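Local coordinates for uncharacterized protein lp_2219 (Lactobacillus plantarum, PDB 3HFQ) that is of unknown function but belongs to the seven-bladed beta-propeller lactonase family, which suggests that it may act on a lactone, at residues T43-S48 and G334-F339; S161-V166 and V180-A185; A110-I115 and T122-V127. The protein carries 1 engineered substitution. All coordinates share one frame; numbering follows the deposited sequence.

How the interactions relate
The three contacts illustrate how a beta-propeller changes its chemistry from the centre outward. Interaction 1 is buried, its centre about 8 Å from the centre of the chain, and joins strands of two different blades with no backbone-to-backbone hydrogen bond between them, so side chains and waters do the joining. Interactions 2 and 3 lie farther out, about 18 and about 19 Å centre to centre, and each pairs the last two strands of a single blade through antiparallel hydrogen bonds, interrupted in interaction 3 by a bulge. Both are only partly buried and add polar side-chain pairs, Lys163 with Thr182 and Glu111 with Thr126. Interactions 2 and 3 come within about 7 Å at their nearest atoms.

Interaction 1: residues T43-S48 and G334-F339; sequences TYLALS and GVCVRF
Arg338 reaches across to Leu45 and supplies the direct hydrogen bonds of this contact. Its guanidinium turns side-on and offers two N-H groups to one acceptor, Leu45 O. The NH2 bond is short, 2.8 Å to Leu45 O, while NE stands farther off at 3.3 Å from the same oxygen, well above the carbonyl plane. Both donors come from the same face of that plane. Bends at chi2 and chi3 fold the arginine chain over and bring this edge of the guanidinium to the carbonyl.

Water extends the polar network. One molecule accepts from Arg338 NH2 at 3.1 Å and also bonds to Tyr44 OH, tying the phenol to the guanidinium, whose plane is turned 64° from the ring. Another lies between Thr43 O and Val335 O.

The sulfur contact is of a different kind. Cys336 SG sits over one face of the Tyr44 ring, 4.1 Å from its centroid and displaced toward the rim, a sulfur-aromatic arrangement. The ring of Tyr90 also meets that of Tyr44.

Apolar contacts fill the remainder. Leu47 CD1 rests on the aliphatic part of the arginine, 3.6 Å from Arg338 CG, the two side chains sliding past each other in opposite directions. Leu45 CG touches Cys336 SG at 4.1 Å, and Val335 CG2 lies 3.9 Å from Thr43 CB.

The two strands run nearly parallel, 14° apart, but 7.6 Å between axes, and each bonds its backbone to its own blade: Ala46 to Tyr54, and Val335 and Cys336 both to Gly8 in a classic beta bulge. Strand 334-339 thereby completes the blade begun by strand 2-9, the "Velcro" closure of a beta-propeller, and packs against the innermost strand, 45-47, of the next blade.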
# COMPACT_ATOMS: atom_id res chain seq x y z
N THR A 43 0.76 -9.68 5.20
CA THR A 43 0.34 -8.30 5.41
C THR A 43 0.21 -7.40 4.18
O THR A 43 -0.35 -6.31 4.27
CB THR A 43 1.25 -7.60 6.43
OG1 THR A 43 2.56 -7.43 5.88
CG2 THR A 43 1.35 -8.43 7.70
N TYR A 44 0.74 -7.83 3.04
CA TYR A 44 0.58 -7.06 1.81
C TYR A 44 0.54 -8.02 0.63
O TYR A 44 1.20 -9.06 0.64
CB TYR A 44 1.69 -6.02 1.62
CG TYR A 44 1.14 -4.75 0.98
CD1 TYR A 44 0.45 -3.81 1.74
CD2 TYR A 44 1.27 -4.53 -0.39
CE1 TYR A 44 -0.11 -2.67 1.15
CE2 TYR A 44 0.71 -3.39 -0.99
CZ TYR A 44 0.03 -2.47 -0.21
OH TYR A 44 -0.51 -1.35 -0.80
N LEU A 45 -0.25 -7.66 -0.38
CA LEU A 45 -0.45 -8.48 -1.56
C LEU A 45 -0.25 -7.73 -2.87
O LEU A 45 -0.49 -6.53 -2.95
CB LEU A 45 -1.87 -9.04 -1.54
CG LEU A 45 -2.36 -9.70 -0.25
CD1 LEU A 45 -3.86 -9.96 -0.35
CD2 LEU A 45 -1.59 -11.00 -0.03
N ALA A 46 0.16 -8.47 -3.91
CA ALA A 46 0.36 -7.91 -5.24
C ALA A 46 -0.08 -8.97 -6.26
O ALA A 46 0.16 -10.16 -6.06
CB ALA A 46 1.83 -7.55 -5.47
N LEU A 47 -0.70 -8.53 -7.35
CA LEU A 47 -1.19 -9.44 -8.38
C LEU A 47 -0.56 -9.17 -9.74
O LEU A 47 -0.25 -8.03 -10.07
CB LEU A 47 -2.71 -9.33 -8.51
CG LEU A 47 -3.59 -9.98 -7.44
CD1 LEU A 47 -5.00 -9.39 -7.51
CD2 LEU A 47 -3.62 -11.49 -7.66
N SER A 48 -0.36 -10.23 -10.52
CA SER A 48 0.19 -10.09 -11.86
C SER A 48 -0.95 -10.27 -12.87
O SER A 48 -2.05 -10.68 -12.49
CB SER A 48 1.27 -11.14 -12.13
OG SER A 48 0.70 -12.43 -12.29
N GLY A 334 -7.27 -7.90 9.40
CA GLY A 334 -7.10 -7.35 8.06
C GLY A 334 -6.22 -6.12 7.95
O GLY A 334 -6.42 -5.15 8.68
N VAL A 335 -5.26 -6.15 7.02
CA VAL A 335 -4.35 -5.03 6.81
C VAL A 335 -4.01 -4.73 5.35
O VAL A 335 -3.14 -3.90 5.06
CB VAL A 335 -3.03 -5.23 7.58
CG1 VAL A 335 -3.29 -5.18 9.09
CG2 VAL A 335 -2.40 -6.58 7.20
N CYS A 336 -4.67 -5.42 4.42
CA CYS A 336 -4.43 -5.18 2.99
C CYS A 336 -5.68 -5.49 2.19
O CYS A 336 -6.32 -6.52 2.38
CB CYS A 336 -3.27 -6.04 2.48
SG CYS A 336 -2.87 -5.78 0.72
N VAL A 337 -6.03 -4.57 1.29
CA VAL A 337 -7.20 -4.73 0.43
C VAL A 337 -6.70 -4.80 -1.01
O VAL A 337 -6.11 -3.86 -1.53
CB VAL A 337 -8.16 -3.53 0.56
CG1 VAL A 337 -9.25 -3.63 -0.49
CG2 VAL A 337 -8.76 -3.51 1.95
N ARG A 338 -6.96 -5.93 -1.65
CA ARG A 338 -6.51 -6.14 -3.00
C ARG A 338 -7.63 -6.58 -3.94
O ARG A 338 -7.97 -7.75 -3.99
CB ARG A 338 -5.40 -7.19 -3.03
CG ARG A 338 -4.99 -7.64 -4.42
CD ARG A 338 -4.43 -6.45 -5.17
NE ARG A 338 -3.38 -5.91 -4.33
CZ ARG A 338 -3.15 -4.62 -4.11
NH1 ARG A 338 -3.88 -3.68 -4.69
NH2 ARG A 338 -2.19 -4.29 -3.26
N PHE A 339 -8.19 -5.63 -4.69
CA PHE A 339 -9.25 -5.98 -5.62
C PHE A 339 -8.63 -6.67 -6.82
O PHE A 339 -7.52 -6.36 -7.21
CB PHE A 339 -9.95 -4.74 -6.17
CG PHE A 339 -10.96 -4.16 -5.24
CD1 PHE A 339 -10.61 -3.15 -4.36
CD2 PHE A 339 -12.27 -4.60 -5.27
CE1 PHE A 339 -11.55 -2.58 -3.52
CE2 PHE A 339 -13.23 -4.05 -4.43
CZ PHE A 339 -12.87 -3.03 -3.55
O HOH W 1 -0.54 -3.73 5.41
O HOH W 2 -1.61 -1.26 -3.41

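Interaction 2: residues S161-V166 and V180-A185; sequences SDKVYV and VLTMEA
Val180 lays its CG2 methyl over one face of the Tyr165 ring, 4.1 Å from the centroid, in a CH-pi contact displaced toward the rim; His129 meets the same ring edge-to-face. The other flat group, the Asp162 carboxylate, brings OD2 to 3.5 Å from Ala185 CA. Its oxygens bond to backbone nitrogens just beyond, OD1 to Gly188 N and OD2 to Gly186 N, so this buried charge is held by the loop that follows strand 175-182.

Between these groups the antiparallel pairing is regular. Val164 and Leu181 exchange two bonds of 2.8 Å, N to O each way, and Met183 N donates to Asp162 O in a nearly straight bond (173°). Asp162 and Lys163 both face Asp158 in a G1 bulge, with Asp162 at positive phi (59°).

Lys163 runs beside Thr182, then bends at chi4 (-64°) to set NZ 2.8 Å from Thr182 OG1, to which it donates. With an alanine here, the Thr182 hydroxyl would probably lose its ammonium donor and Val180 CG2 the methylene it leans on. Backbone bonds thus secure the hairpin, while the aspartate's chemistry fastens its end to the loop leading into the next blade.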
# COMPACT_ATOMS: atom_id res chain seq x y z
N SER A 161 14.43 7.30 7.80
CA SER A 161 15.36 8.39 7.53
C SER A 161 14.74 9.61 6.84
O SER A 161 15.45 10.54 6.47
CB SER A 161 16.53 7.89 6.68
OG SER A 161 16.06 7.45 5.42
N ASP A 162 13.42 9.60 6.68
CA ASP A 162 12.71 10.71 6.03
C ASP A 162 13.18 10.96 4.60
O ASP A 162 13.39 12.11 4.20
CB ASP A 162 12.87 12.00 6.85
CG ASP A 162 12.08 11.98 8.13
OD1 ASP A 162 10.87 11.67 8.08
OD2 ASP A 162 12.66 12.27 9.20
N LYS A 163 13.35 9.89 3.83
CA LYS A 163 13.80 10.04 2.45
C LYS A 163 13.00 9.24 1.44
O LYS A 163 12.47 8.17 1.75
CB LYS A 163 15.28 9.64 2.34
CG LYS A 163 16.24 10.57 3.07
CD LYS A 163 17.65 9.99 3.08
CE LYS A 163 18.61 10.88 3.85
NZ LYS A 163 18.78 12.22 3.23
N VAL A 164 12.91 9.79 0.23
CA VAL A 164 12.23 9.11 -0.86
C VAL A 164 13.27 8.95 -1.96
O VAL A 164 13.72 9.94 -2.56
CB VAL A 164 11.03 9.92 -1.41
CG1 VAL A 164 10.39 9.15 -2.56
CG2 VAL A 164 10.00 10.16 -0.31
N TYR A 165 13.68 7.71 -2.19
CA TYR A 165 14.67 7.42 -3.21
C TYR A 165 14.00 7.06 -4.53
O TYR A 165 12.87 6.57 -4.56
CB TYR A 165 15.52 6.21 -2.82
CG TYR A 165 16.38 6.36 -1.58
CD1 TYR A 165 15.85 6.16 -0.31
CD2 TYR A 165 17.73 6.66 -1.69
CE1 TYR A 165 16.65 6.25 0.83
CE2 TYR A 165 18.54 6.76 -0.57
CZ TYR A 165 18.00 6.55 0.69
OH TYR A 165 18.81 6.63 1.80
N VAL A 166 14.71 7.32 -5.62
CA VAL A 166 14.24 6.94 -6.94
C VAL A 166 15.42 6.15 -7.51
O VAL A 166 16.55 6.66 -7.53
CB VAL A 166 13.94 8.13 -7.85
CG1 VAL A 166 13.63 7.63 -9.26
CG2 VAL A 166 12.73 8.90 -7.31
N VAL A 180 17.36 11.38 -4.55
CA VAL A 180 16.88 11.19 -3.19
C VAL A 180 16.29 12.49 -2.66
O VAL A 180 16.96 13.52 -2.62
CB VAL A 180 18.01 10.72 -2.24
CG1 VAL A 180 19.16 11.70 -2.26
CG2 VAL A 180 17.47 10.55 -0.82
N LEU A 181 15.02 12.43 -2.28
CA LEU A 181 14.32 13.59 -1.74
C LEU A 181 14.33 13.46 -0.22
O LEU A 181 13.94 12.43 0.32
CB LEU A 181 12.88 13.62 -2.24
CG LEU A 181 11.97 14.68 -1.61
CD1 LEU A 181 12.38 16.07 -2.09
CD2 LEU A 181 10.53 14.38 -1.99
N THR A 182 14.78 14.50 0.46
CA THR A 182 14.82 14.47 1.92
C THR A 182 13.68 15.32 2.46
O THR A 182 13.54 16.49 2.12
CB THR A 182 16.16 15.02 2.45
OG1 THR A 182 17.23 14.18 2.01
CG2 THR A 182 16.15 15.06 3.98
N MSE A 183 12.87 14.71 3.33
CA MSE A 183 11.74 15.41 3.92
C MSE A 183 12.12 16.02 5.27
O MSE A 183 13.12 15.64 5.87
CB MSE A 183 10.58 14.44 4.09
CG MSE A 183 10.23 13.71 2.80
SE MSE A 183 9.34 14.84 1.52
CE MSE A 183 10.70 16.16 1.16
N GLU A 184 11.31 16.97 5.73
CA GLU A 184 11.56 17.60 7.02
C GLU A 184 11.65 16.50 8.08
O GLU A 184 10.88 15.54 8.06
CB GLU A 184 10.42 18.57 7.37
CG GLU A 184 10.45 19.90 6.63
CD GLU A 184 11.50 20.86 7.17
OE1 GLU A 184 12.71 20.60 6.99
OE2 GLU A 184 11.10 21.89 7.77
N ALA A 185 12.59 16.65 9.01
CA ALA A 185 12.79 15.66 10.06
C ALA A 185 11.50 15.30 10.81
O ALA A 185 10.80 16.18 11.30
CB ALA A 185 13.85 16.14 11.04

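Interaction 3: residues A110-I115 and T122-V127; sequences AEVMKI and TLTDTV
Val112 O takes two backbone donors, Thr124 N at 2.9 Å and Asp125 N at 3.2 Å, the signature of a classic beta bulge in this antiparallel hairpin at the outer edge of a propeller blade. The extra residue shifts the register by one, so that Met113 pairs with Leu123.

The face bearing Ala110, Val112 and Val127 is packed against the neighbouring blade, whose Leu175 touches both valines. Ala110 CB lies 4.3 Å from Val127 CB. At the bulge, Thr124 OG1 finds its main polar partner in Gly173 O, while Asp125 OD2 accepts from Leu175 N; both tie the hairpin to that blade.

This face opens to solvent toward its Lys114 and Thr122 end. Lys114 starts with CG between its backbone N and carbonyl carbon (chi1 60°), and the extended chain then runs alongside Thr122, CG 3.8 Å from Thr122 CB. A water bridges Lys114 O and Thr122 OG1. The other face is mixed too: Met113 is buried, but Leu123 and Thr126 are exposed beside Glu111. Leu123 CD1 lies 3.6 Å from Glu111 OE1, crossing the glutamate at about a right angle. Thr126 OG1 donates to Glu111 OE2 at 2.8 Å, approaching from above the carboxylate plane.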
# COMPACT_ATOMS: atom_id res chain seq x y z
N ALA A 110 15.37 -2.94 0.27
CA ALA A 110 14.50 -2.96 -0.90
C ALA A 110 15.06 -4.18 -1.63
O ALA A 110 16.26 -4.29 -1.84
CB ALA A 110 14.69 -1.71 -1.75
N GLU A 111 14.19 -5.12 -1.97
CA GLU A 111 14.63 -6.32 -2.66
C GLU A 111 13.96 -6.47 -4.02
O GLU A 111 12.85 -5.97 -4.24
CB GLU A 111 14.35 -7.57 -1.81
CG GLU A 111 15.24 -7.75 -0.57
CD GLU A 111 15.33 -9.22 -0.17
OE1 GLU A 111 14.37 -9.96 -0.48
OE2 GLU A 111 16.34 -9.63 0.44
N VAL A 112 14.65 -7.17 -4.92
CA VAL A 112 14.14 -7.40 -6.27
C VAL A 112 14.22 -8.89 -6.57
O VAL A 112 15.22 -9.54 -6.26
CB VAL A 112 14.98 -6.64 -7.32
CG1 VAL A 112 14.35 -6.80 -8.71
CG2 VAL A 112 15.10 -5.18 -6.94
N MSE A 113 13.16 -9.43 -7.16
CA MSE A 113 13.10 -10.84 -7.52
C MSE A 113 12.62 -10.94 -8.96
O MSE A 113 11.87 -10.08 -9.42
CB MSE A 113 12.12 -11.58 -6.60
CG MSE A 113 12.58 -11.68 -5.16
SE MSE A 113 11.10 -11.90 -3.94
CE MSE A 113 11.99 -11.47 -2.28
N LYS A 114 13.05 -11.97 -9.68
CA LYS A 114 12.62 -12.14 -11.06
C LYS A 114 11.55 -13.22 -11.15
O LYS A 114 11.62 -14.23 -10.45
CB LYS A 114 13.81 -12.47 -11.97
CG LYS A 114 14.56 -13.74 -11.60
CD LYS A 114 15.76 -13.94 -12.53
CE LYS A 114 16.49 -15.24 -12.23
NZ LYS A 114 17.71 -15.41 -13.07
N ILE A 115 10.57 -13.01 -12.02
CA ILE A 115 9.47 -13.96 -12.19
C ILE A 115 9.78 -14.98 -13.29
O ILE A 115 10.09 -14.62 -14.42
CB ILE A 115 8.17 -13.22 -12.57
CG1 ILE A 115 7.90 -12.10 -11.55
CG2 ILE A 115 7.01 -14.18 -12.63
CD1 ILE A 115 6.79 -11.15 -11.96
N THR A 122 12.75 -15.71 -7.92
CA THR A 122 14.17 -15.91 -7.64
C THR A 122 14.75 -14.56 -7.25
O THR A 122 14.59 -13.57 -7.96
CB THR A 122 14.94 -16.42 -8.87
OG1 THR A 122 14.33 -17.62 -9.36
CG2 THR A 122 16.39 -16.71 -8.50
N LEU A 123 15.43 -14.52 -6.11
CA LEU A 123 16.04 -13.28 -5.61
C LEU A 123 17.17 -12.82 -6.53
O LEU A 123 17.99 -13.62 -6.98
CB LEU A 123 16.60 -13.51 -4.20
CG LEU A 123 17.28 -12.33 -3.51
CD1 LEU A 123 16.25 -11.24 -3.21
CD2 LEU A 123 17.93 -12.82 -2.22
N THR A 124 17.22 -11.52 -6.80
CA THR A 124 18.27 -10.96 -7.65
C THR A 124 19.07 -9.85 -6.98
O THR A 124 20.27 -9.73 -7.21
CB THR A 124 17.70 -10.37 -8.97
OG1 THR A 124 16.69 -9.40 -8.68
CG2 THR A 124 17.10 -11.48 -9.85
N ASP A 125 18.42 -9.05 -6.13
CA ASP A 125 19.12 -7.94 -5.49
C ASP A 125 18.50 -7.52 -4.15
O ASP A 125 17.29 -7.61 -3.96
CB ASP A 125 19.13 -6.76 -6.47
CG ASP A 125 20.09 -5.65 -6.07
OD1 ASP A 125 21.13 -5.93 -5.44
OD2 ASP A 125 19.82 -4.48 -6.43
N THR A 126 19.36 -7.09 -3.23
CA THR A 126 18.93 -6.62 -1.92
C THR A 126 19.72 -5.34 -1.64
O THR A 126 20.93 -5.38 -1.44
CB THR A 126 19.24 -7.64 -0.80
OG1 THR A 126 18.58 -8.88 -1.08
CG2 THR A 126 18.75 -7.12 0.55
N VAL A 127 19.02 -4.21 -1.67
CA VAL A 127 19.65 -2.92 -1.43
C VAL A 127 19.51 -2.53 0.04
O VAL A 127 18.39 -2.46 0.56
CB VAL A 127 19.00 -1.84 -2.32
CG1 VAL A 127 19.57 -0.46 -1.98
CG2 VAL A 127 19.27 -2.17 -3.79
O HOH W 3 12.53 -16.92 -11.13